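Local coordinates for putative glucosidase lplD, ALPHA-GALACTURONIDASE (Bacillus subtilis, PDB 3FEF), which hydrolyses alpha-1,4-linked galacturonate, probably di-galacturonate in nature, as a homotetrameric family 4 glycosidase that uses NAD(+) and manganese, at residues 71-76 with 131-136; 79-84 with 124-129. All blocks are in the same frame, centred on the assembly; numbering follows the deposited sequence.

Interaction 1. Residues 71-76 with 131-136; sequences KALSAA and RAIRDY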
ATOM      1  N   LYS A  71     -36.770   5.574 -17.897  1.00 37.65           N
ATOM      2  CA  LYS A  71     -37.024   6.571 -18.922  1.00 39.97           C
ATOM      3  C   LYS A  71     -36.131   7.802 -18.739  1.00 37.96           C
ATOM      4  O   LYS A  71     -35.623   8.348 -19.702  1.00 36.00           O
ATOM      5  CB  LYS A  71     -38.493   6.967 -18.903  1.00 43.97           C
ATOM      6  CG  LYS A  71     -39.202   6.816 -20.253  1.00 49.10           C
ATOM      7  CD  LYS A  71     -40.684   6.457 -20.056  1.00 51.57           C
ATOM      8  CE  LYS A  71     -41.244   7.115 -18.794  1.00 51.93           C
ATOM      9  NZ  LYS A  71     -42.576   6.562 -18.384  1.00 53.94           N
ATOM     10  N   ALA A  72     -35.940   8.230 -17.496  1.00 37.51           N
ATOM     11  CA  ALA A  72     -35.016   9.322 -17.206  1.00 36.87           C
ATOM     12  C   ALA A  72     -33.606   8.994 -17.696  1.00 33.97           C
ATOM     13  O   ALA A  72     -32.963   9.821 -18.333  1.00 33.58           O
ATOM     14  CB  ALA A  72     -34.998   9.631 -15.721  1.00 35.27           C
ATOM     15  N   LEU A  73     -33.159   7.769 -17.439  1.00 34.32           N
ATOM     16  CA  LEU A  73     -31.760   7.400 -17.637  1.00 35.19           C
ATOM     17  C   LEU A  73     -31.402   7.076 -19.091  1.00 36.79           C
ATOM     18  O   LEU A  73     -30.284   7.326 -19.533  1.00 35.68           O
ATOM     19  CB  LEU A  73     -31.376   6.236 -16.720  1.00 33.15           C
ATOM     20  CG  LEU A  73     -31.429   6.473 -15.195  1.00 32.95           C
ATOM     21  CD1 LEU A  73     -31.109   5.200 -14.459  1.00 29.23           C
ATOM     22  CD2 LEU A  73     -30.478   7.582 -14.722  1.00 30.66           C
ATOM     23  N   SER A  74     -32.342   6.523 -19.842  1.00 36.04           N
ATOM     24  CA  SER A  74     -31.994   6.021 -21.154  1.00 37.91           C
ATOM     25  C   SER A  74     -31.362   7.129 -21.990  1.00 36.23           C
ATOM     26  O   SER A  74     -31.904   8.227 -22.089  1.00 35.30           O
ATOM     27  CB  SER A  74     -33.218   5.421 -21.857  1.00 39.68           C
ATOM     28  OG  SER A  74     -34.005   6.448 -22.432  1.00 42.24           O
ATOM     29  N   ALA A  75     -30.202   6.835 -22.569  1.00 33.56           N
ATOM     30  CA  ALA A  75     -29.459   7.794 -23.380  1.00 32.33           C
ATOM     31  C   ALA A  75     -28.961   9.025 -22.615  1.00 32.09           C
ATOM     32  O   ALA A  75     -28.611  10.026 -23.224  1.00 35.24           O
ATOM     33  CB  ALA A  75     -30.295   8.223 -24.590  1.00 32.79           C
ATOM     34  N   ALA A  76     -28.944   8.983 -21.292  1.00 30.73           N
ATOM     35  CA  ALA A  76     -28.508  10.154 -20.526  1.00 32.73           C
ATOM     36  C   ALA A  76     -26.987  10.349 -20.592  1.00 31.97           C
ATOM     37  O   ALA A  76     -26.245   9.380 -20.521  1.00 33.10           O
ATOM     38  CB  ALA A  76     -28.965  10.036 -19.080  1.00 32.93           C
ATOM     39  N   ARG A 131     -27.888   0.620  -9.579  1.00 28.96           N
ATOM     40  CA  ARG A 131     -28.175  -0.519 -10.448  1.00 27.13           C
ATOM     41  C   ARG A 131     -28.869  -0.034 -11.709  1.00 26.10           C
ATOM     42  O   ARG A 131     -28.660  -0.583 -12.787  1.00 28.71           O
ATOM     43  CB  ARG A 131     -28.999  -1.595  -9.719  1.00 29.49           C
ATOM     44  CG  ARG A 131     -28.173  -2.433  -8.728  1.00 31.60           C
ATOM     45  CD  ARG A 131     -28.949  -3.643  -8.195  1.00 33.09           C
ATOM     46  NE  ARG A 131     -29.999  -3.193  -7.297  1.00 38.11           N
ATOM     47  CZ  ARG A 131     -29.873  -3.096  -5.973  1.00 39.17           C
ATOM     48  NH1 ARG A 131     -28.733  -3.445  -5.378  1.00 39.14           N
ATOM     49  NH2 ARG A 131     -30.896  -2.653  -5.251  1.00 35.86           N
ATOM     50  N   ALA A 132     -29.660   1.028 -11.576  1.00 24.48           N
ATOM     51  CA  ALA A 132     -30.373   1.603 -12.725  1.00 25.98           C
ATOM     52  C   ALA A 132     -29.421   2.314 -13.674  1.00 26.94           C
ATOM     53  O   ALA A 132     -29.485   2.143 -14.894  1.00 28.26           O
ATOM     54  CB  ALA A 132     -31.465   2.565 -12.246  1.00 23.71           C
ATOM     55  N   ILE A 133     -28.539   3.132 -13.110  1.00 30.42           N
ATOM     56  CA  ILE A 133     -27.477   3.755 -13.891  1.00 27.91           C
ATOM     57  C   ILE A 133     -26.640   2.687 -14.584  1.00 28.42           C
ATOM     58  O   ILE A 133     -26.336   2.798 -15.768  1.00 28.79           O
ATOM     59  CB  ILE A 133     -26.591   4.620 -12.990  1.00 28.07           C
ATOM     60  CG1 ILE A 133     -27.403   5.800 -12.470  1.00 26.98           C
ATOM     61  CG2 ILE A 133     -25.340   5.079 -13.735  1.00 26.06           C
ATOM     62  CD1 ILE A 133     -26.750   6.516 -11.332  1.00 30.48           C
ATOM     63  N   ARG A 134     -26.263   1.647 -13.852  1.00 30.65           N
ATOM     64  CA  ARG A 134     -25.542   0.532 -14.474  1.00 31.77           C
ATOM     65  C   ARG A 134     -26.333  -0.068 -15.640  1.00 32.58           C
ATOM     66  O   ARG A 134     -25.768  -0.396 -16.677  1.00 31.14           O
ATOM     67  CB  ARG A 134     -25.296  -0.591 -13.471  1.00 32.44           C
ATOM     68  CG  ARG A 134     -24.452  -1.736 -14.051  1.00 34.25           C
ATOM     69  CD  ARG A 134     -24.280  -2.840 -13.038  1.00 35.82           C
ATOM     70  NE  ARG A 134     -25.573  -3.446 -12.742  1.00 41.03           N
ATOM     71  CZ  ARG A 134     -25.823  -4.210 -11.683  1.00 42.82           C
ATOM     72  NH1 ARG A 134     -24.871  -4.448 -10.795  1.00 43.06           N
ATOM     73  NH2 ARG A 134     -27.033  -4.726 -11.510  1.00 43.33           N
ATOM     74  N   ASP A 135     -27.638  -0.225 -15.453  1.00 32.70           N
ATOM     75  CA  ASP A 135     -28.457  -0.894 -16.453  1.00 35.83           C
ATOM     76  C   ASP A 135     -28.710   0.021 -17.651  1.00 34.55           C
ATOM     77  O   ASP A 135     -28.582  -0.404 -18.776  1.00 34.68           O
ATOM     78  CB  ASP A 135     -29.785  -1.365 -15.848  1.00 37.94           C
ATOM     79  CG  ASP A 135     -29.605  -2.463 -14.797  1.00 40.07           C
ATOM     80  OD1 ASP A 135     -28.578  -3.170 -14.824  1.00 41.32           O
ATOM     81  OD2 ASP A 135     -30.500  -2.621 -13.934  1.00 43.08           O
ATOM     82  N   TYR A 136     -29.029   1.288 -17.417  1.00 35.32           N
ATOM     83  CA  TYR A 136     -29.462   2.150 -18.528  1.00 33.85           C
ATOM     84  C   TYR A 136     -28.518   3.244 -18.998  1.00 33.83           C
ATOM     85  O   TYR A 136     -28.725   3.789 -20.064  1.00 36.77           O
ATOM     86  CB  TYR A 136     -30.835   2.750 -18.211  1.00 34.91           C
ATOM     87  CG  TYR A 136     -31.781   1.693 -17.704  1.00 38.26           C
ATOM     88  CD1 TYR A 136     -32.180   0.646 -18.533  1.00 37.45           C
ATOM     89  CD2 TYR A 136     -32.232   1.707 -16.393  1.00 38.03           C
ATOM     90  CE1 TYR A 136     -33.018  -0.334 -18.073  1.00 40.73           C
ATOM     91  CE2 TYR A 136     -33.074   0.720 -15.922  1.00 40.84           C
ATOM     92  CZ  TYR A 136     -33.463  -0.300 -16.773  1.00 41.51           C
ATOM     93  OH  TYR A 136     -34.302  -1.290 -16.328  1.00 44.79           O
TER

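Interaction 2. Residues 79-84 with 124-129; sequences VIISIL and PIFAEI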
ATOM      1  N   VAL A  79     -26.129  12.437 -15.133  1.00 25.71           N
ATOM      2  CA  VAL A  79     -27.145  12.094 -14.119  1.00 24.25           C
ATOM      3  C   VAL A  79     -26.889  12.914 -12.864  1.00 26.75           C
ATOM      4  O   VAL A  79     -25.814  12.841 -12.254  1.00 27.72           O
ATOM      5  CB  VAL A  79     -27.167  10.572 -13.769  1.00 24.90           C
ATOM      6  CG1 VAL A  79     -28.293  10.262 -12.810  1.00 21.62           C
ATOM      7  CG2 VAL A  79     -27.346   9.737 -15.033  1.00 23.39           C
ATOM      8  N   ILE A  80     -27.874  13.723 -12.495  1.00 25.13           N
ATOM      9  CA  ILE A  80     -27.795  14.521 -11.298  1.00 22.81           C
ATOM     10  C   ILE A  80     -28.730  13.908 -10.274  1.00 26.05           C
ATOM     11  O   ILE A  80     -29.861  13.521 -10.601  1.00 24.93           O
ATOM     12  CB  ILE A  80     -28.249  15.950 -11.590  1.00 25.93           C
ATOM     13  CG1 ILE A  80     -27.346  16.567 -12.665  1.00 23.21           C
ATOM     14  CG2 ILE A  80     -28.300  16.784 -10.299  1.00 24.02           C
ATOM     15  CD1 ILE A  80     -27.841  17.887 -13.125  1.00 28.90           C
ATOM     16  N   ILE A  81     -28.253  13.802  -9.038  1.00 24.70           N
ATOM     17  CA  ILE A  81     -29.057  13.242  -7.965  1.00 24.75           C
ATOM     18  C   ILE A  81     -29.155  14.221  -6.814  1.00 27.08           C
ATOM     19  O   ILE A  81     -28.142  14.613  -6.205  1.00 23.36           O
ATOM     20  CB  ILE A  81     -28.473  11.925  -7.411  1.00 24.66           C
ATOM     21  CG1 ILE A  81     -28.126  10.975  -8.558  1.00 22.76           C
ATOM     22  CG2 ILE A  81     -29.461  11.293  -6.412  1.00 22.23           C
ATOM     23  CD1 ILE A  81     -27.288   9.757  -8.110  1.00 23.44           C
ATOM     24  N   SER A  82     -30.388  14.597  -6.516  1.00 23.87           N
ATOM     25  CA  SER A  82     -30.665  15.472  -5.415  1.00 29.54           C
ATOM     26  C   SER A  82     -31.998  15.100  -4.795  1.00 31.68           C
ATOM     27  O   SER A  82     -33.023  15.709  -5.105  1.00 31.95           O
ATOM     28  CB  SER A  82     -30.733  16.899  -5.934  1.00 32.13           C
ATOM     29  OG  SER A  82     -31.409  17.696  -5.010  1.00 36.79           O
ATOM     30  N   ILE A  83     -31.994  14.079  -3.949  1.00 34.67           N
ATOM     31  CA  ILE A  83     -33.218  13.611  -3.311  1.00 34.33           C
ATOM     32  C   ILE A  83     -33.128  13.733  -1.806  1.00 35.58           C
ATOM     33  O   ILE A  83     -32.051  13.952  -1.242  1.00 33.08           O
ATOM     34  CB  ILE A  83     -33.491  12.136  -3.603  1.00 35.67           C
ATOM     35  CG1 ILE A  83     -32.333  11.282  -3.094  1.00 35.71           C
ATOM     36  CG2 ILE A  83     -33.760  11.901  -5.099  1.00 34.09           C
ATOM     37  CD1 ILE A  83     -32.550   9.828  -3.311  1.00 36.74           C
ATOM     38  N   LEU A  84     -34.277  13.583  -1.163  1.00 38.57           N
ATOM     39  CA  LEU A  84     -34.353  13.514   0.284  1.00 40.54           C
ATOM     40  C   LEU A  84     -34.598  12.054   0.638  1.00 41.38           C
ATOM     41  O   LEU A  84     -35.584  11.464   0.195  1.00 38.42           O
ATOM     42  CB  LEU A  84     -35.505  14.377   0.799  1.00 42.24           C
ATOM     43  CG  LEU A  84     -35.794  14.225   2.295  1.00 44.90           C
ATOM     44  CD1 LEU A  84     -34.670  14.838   3.148  1.00 44.04           C
ATOM     45  CD2 LEU A  84     -37.154  14.832   2.646  1.00 45.17           C
ATOM     46  N   PRO A 124     -30.225   1.817   0.667  1.00 27.14           N
ATOM     47  CA  PRO A 124     -30.912   1.022  -0.371  1.00 25.58           C
ATOM     48  C   PRO A 124     -31.508   1.882  -1.487  1.00 24.93           C
ATOM     49  O   PRO A 124     -31.729   1.391  -2.589  1.00 27.04           O
ATOM     50  CB  PRO A 124     -31.991   0.240   0.407  1.00 27.05           C
ATOM     51  CG  PRO A 124     -32.150   0.972   1.722  1.00 28.79           C
ATOM     52  CD  PRO A 124     -30.847   1.705   2.001  1.00 26.13           C
ATOM     53  N   ILE A 125     -31.742   3.162  -1.225  1.00 27.45           N
ATOM     54  CA  ILE A 125     -32.158   4.071  -2.293  1.00 26.73           C
ATOM     55  C   ILE A 125     -31.042   4.244  -3.333  1.00 28.14           C
ATOM     56  O   ILE A 125     -31.292   4.256  -4.535  1.00 25.67           O
ATOM     57  CB  ILE A 125     -32.590   5.440  -1.734  1.00 28.76           C
ATOM     58  CG1 ILE A 125     -33.778   5.269  -0.782  1.00 32.76           C
ATOM     59  CG2 ILE A 125     -32.958   6.393  -2.867  1.00 28.69           C
ATOM     60  CD1 ILE A 125     -34.314   6.586  -0.221  1.00 34.89           C
ATOM     61  N   PHE A 126     -29.799   4.357  -2.875  1.00 27.83           N
ATOM     62  CA  PHE A 126     -28.706   4.593  -3.807  1.00 25.46           C
ATOM     63  C   PHE A 126     -28.216   3.306  -4.471  1.00 28.54           C
ATOM     64  O   PHE A 126     -27.730   3.330  -5.608  1.00 29.53           O
ATOM     65  CB  PHE A 126     -27.572   5.389  -3.144  1.00 27.13           C
ATOM     66  CG  PHE A 126     -27.830   6.868  -3.112  1.00 25.83           C
ATOM     67  CD1 PHE A 126     -27.181   7.721  -4.007  1.00 25.77           C
ATOM     68  CD2 PHE A 126     -28.754   7.405  -2.221  1.00 25.80           C
ATOM     69  CE1 PHE A 126     -27.438   9.100  -3.993  1.00 28.47           C
ATOM     70  CE2 PHE A 126     -29.022   8.796  -2.197  1.00 25.41           C
ATOM     71  CZ  PHE A 126     -28.365   9.637  -3.085  1.00 25.23           C
ATOM     72  N   ALA A 127     -28.361   2.179  -3.776  1.00 25.76           N
ATOM     73  CA  ALA A 127     -28.098   0.882  -4.389  1.00 26.00           C
ATOM     74  C   ALA A 127     -29.001   0.715  -5.603  1.00 28.41           C
ATOM     75  O   ALA A 127     -28.556   0.262  -6.660  1.00 29.73           O
ATOM     76  CB  ALA A 127     -28.344  -0.254  -3.387  1.00 25.22           C
ATOM     77  N   GLU A 128     -30.272   1.089  -5.448  1.00 28.00           N
ATOM     78  CA  GLU A 128     -31.241   1.000  -6.540  1.00 31.11           C
ATOM     79  C   GLU A 128     -30.914   1.981  -7.678  1.00 28.60           C
ATOM     80  O   GLU A 128     -31.004   1.643  -8.852  1.00 29.58           O
ATOM     81  CB  GLU A 128     -32.684   1.232  -6.035  1.00 34.28           C
ATOM     82  CG  GLU A 128     -33.716   1.226  -7.182  1.00 40.36           C
ATOM     83  CD  GLU A 128     -35.176   1.190  -6.726  1.00 47.26           C
ATOM     84  OE1 GLU A 128     -35.539   1.842  -5.713  1.00 50.07           O
ATOM     85  OE2 GLU A 128     -35.983   0.512  -7.410  1.00 51.43           O
ATOM     86  N   ILE A 129     -30.539   3.202  -7.325  1.00 28.26           N
ATOM     87  CA  ILE A 129     -30.105   4.170  -8.328  1.00 25.01           C
ATOM     88  C   ILE A 129     -28.860   3.661  -9.054  1.00 24.24           C
ATOM     89  O   ILE A 129     -28.780   3.691 -10.282  1.00 22.23           O
ATOM     90  CB  ILE A 129     -29.854   5.539  -7.692  1.00 26.23           C
ATOM     91  CG1 ILE A 129     -31.199   6.198  -7.341  1.00 25.92           C
ATOM     92  CG2 ILE A 129     -29.058   6.408  -8.633  1.00 28.36           C
ATOM     93  CD1 ILE A 129     -31.068   7.426  -6.389  1.00 26.54           C
TER

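Interaction 1. Residues 71-76 with 131-136
Leu73 reaches from the last turn of the short helix 69-73 onto the C-terminal end of helix 112-136, joining two helices of the Rossmann-type NAD(+)-binding domain. Its CB points at the long helix, and chi1 of -63° sets CG anti to its own carbonyl carbon, which directs the branched end toward Ala132 and Ile133. CD1 does most of the touching. Leu73 CD1 lies against the helix backbone, 3.4 Å from Ala132 C. It also presses on the methyl of that residue, with Leu73 CD1 to Ala132 CB at 3.5 Å, closer than carbons usually pack. On the other branch, Leu73 CD2 meets Ile133 CG1 more loosely, at 4.2 Å. Tyr136, one turn beyond Ala132, adds a contact nearer the backbone: Tyr136 CB sits 3.8 Å from Leu73 CB, while the ring carries its hydroxyl away from 71-76. Leu73 CD1 approaches the edge of this ring, near its plane, and one face of the Tyr136 ring is taken by Asp135 CB from the same helix, 3.8 Å above the ring centre. Lys70 touches the tyrosine side chain as well, and Leu69 packs on Ala132, so the short helix meets the long one through more than Leu73.

No hydrogen bond crosses the contact. Ser74 is the first residue to leave helical geometry, within a type II beta turn from Leu73 to Ala76, which leads into strand 78-81. Lys7, at the start of strand 6-11, bonds through NZ to the carbonyl oxygens of Ala72 and Ser74. The turn itself is closed by the hydrogen bond from Ala76 N to Leu73 O, 2.8 Å long.

Interaction 2. Residues 79-84 with 124-129
This is a buried apolar contact between a sheet and the helix packed on it: the end of strand 78-81, a central strand of the parallel Rossmann-type sheet, and the loop after it face helix 112-136. Ile81 and Ile83 point to the helix. Ile125 and Ile129, one turn apart, point back at them, while Phe126 starts off to the side and brings its ring end in. The Phe126 ring lies obliquely to both isoleucines: Phe126 CE1 meets Ile81 CG2 at 3.8 Å, and Phe126 CE2 meets Ile83 CD1, also at 3.8 Å. On the other branch of Ile81, Ile81 CD1 slides past Ile129 to touch Ile129 CG2 at 3.8 Å. Helix 149-159 packs on Phe126 through Cys152, Val155 and Leu156, continuing the apolar layer.

In the loop after the strand, Ile83 N is hydrogen-bonded to Thr146 OG1. In Ile83, chi1 of 60° places CG1 between the backbone N and the carbonyl carbon. From there the extended chain brings Ile83 CD1 up to all three helix residues, 4.2 Å from Ile129 CD1 and, in a tight fit, 3.5 Å from Ile125 CG2.

How the interactions relate
Both contacts use helix 112-136, interaction 2 about two turns nearer its N-terminus than interaction 1, and their centres lie 12 Å apart. Helix 69-73 and strand 78-81 follow each other in the chain, so one continuous piece meets the long helix twice. The two contacts join directly where Leu73 CD2 packs on Val79 CG2 at 3.8 Å. The cofactor region, assigned by similarity, borders both: the Leu73 side chain lies about 4 Å from that of Ala9, and the Ile83 side chain about 4 Å from Gly12. In interaction 2 the Phe126 side chain is about 8 Å from that of Asn147, a substrate-binding residue by similarity, and about 13 Å from the bound magnesium ion.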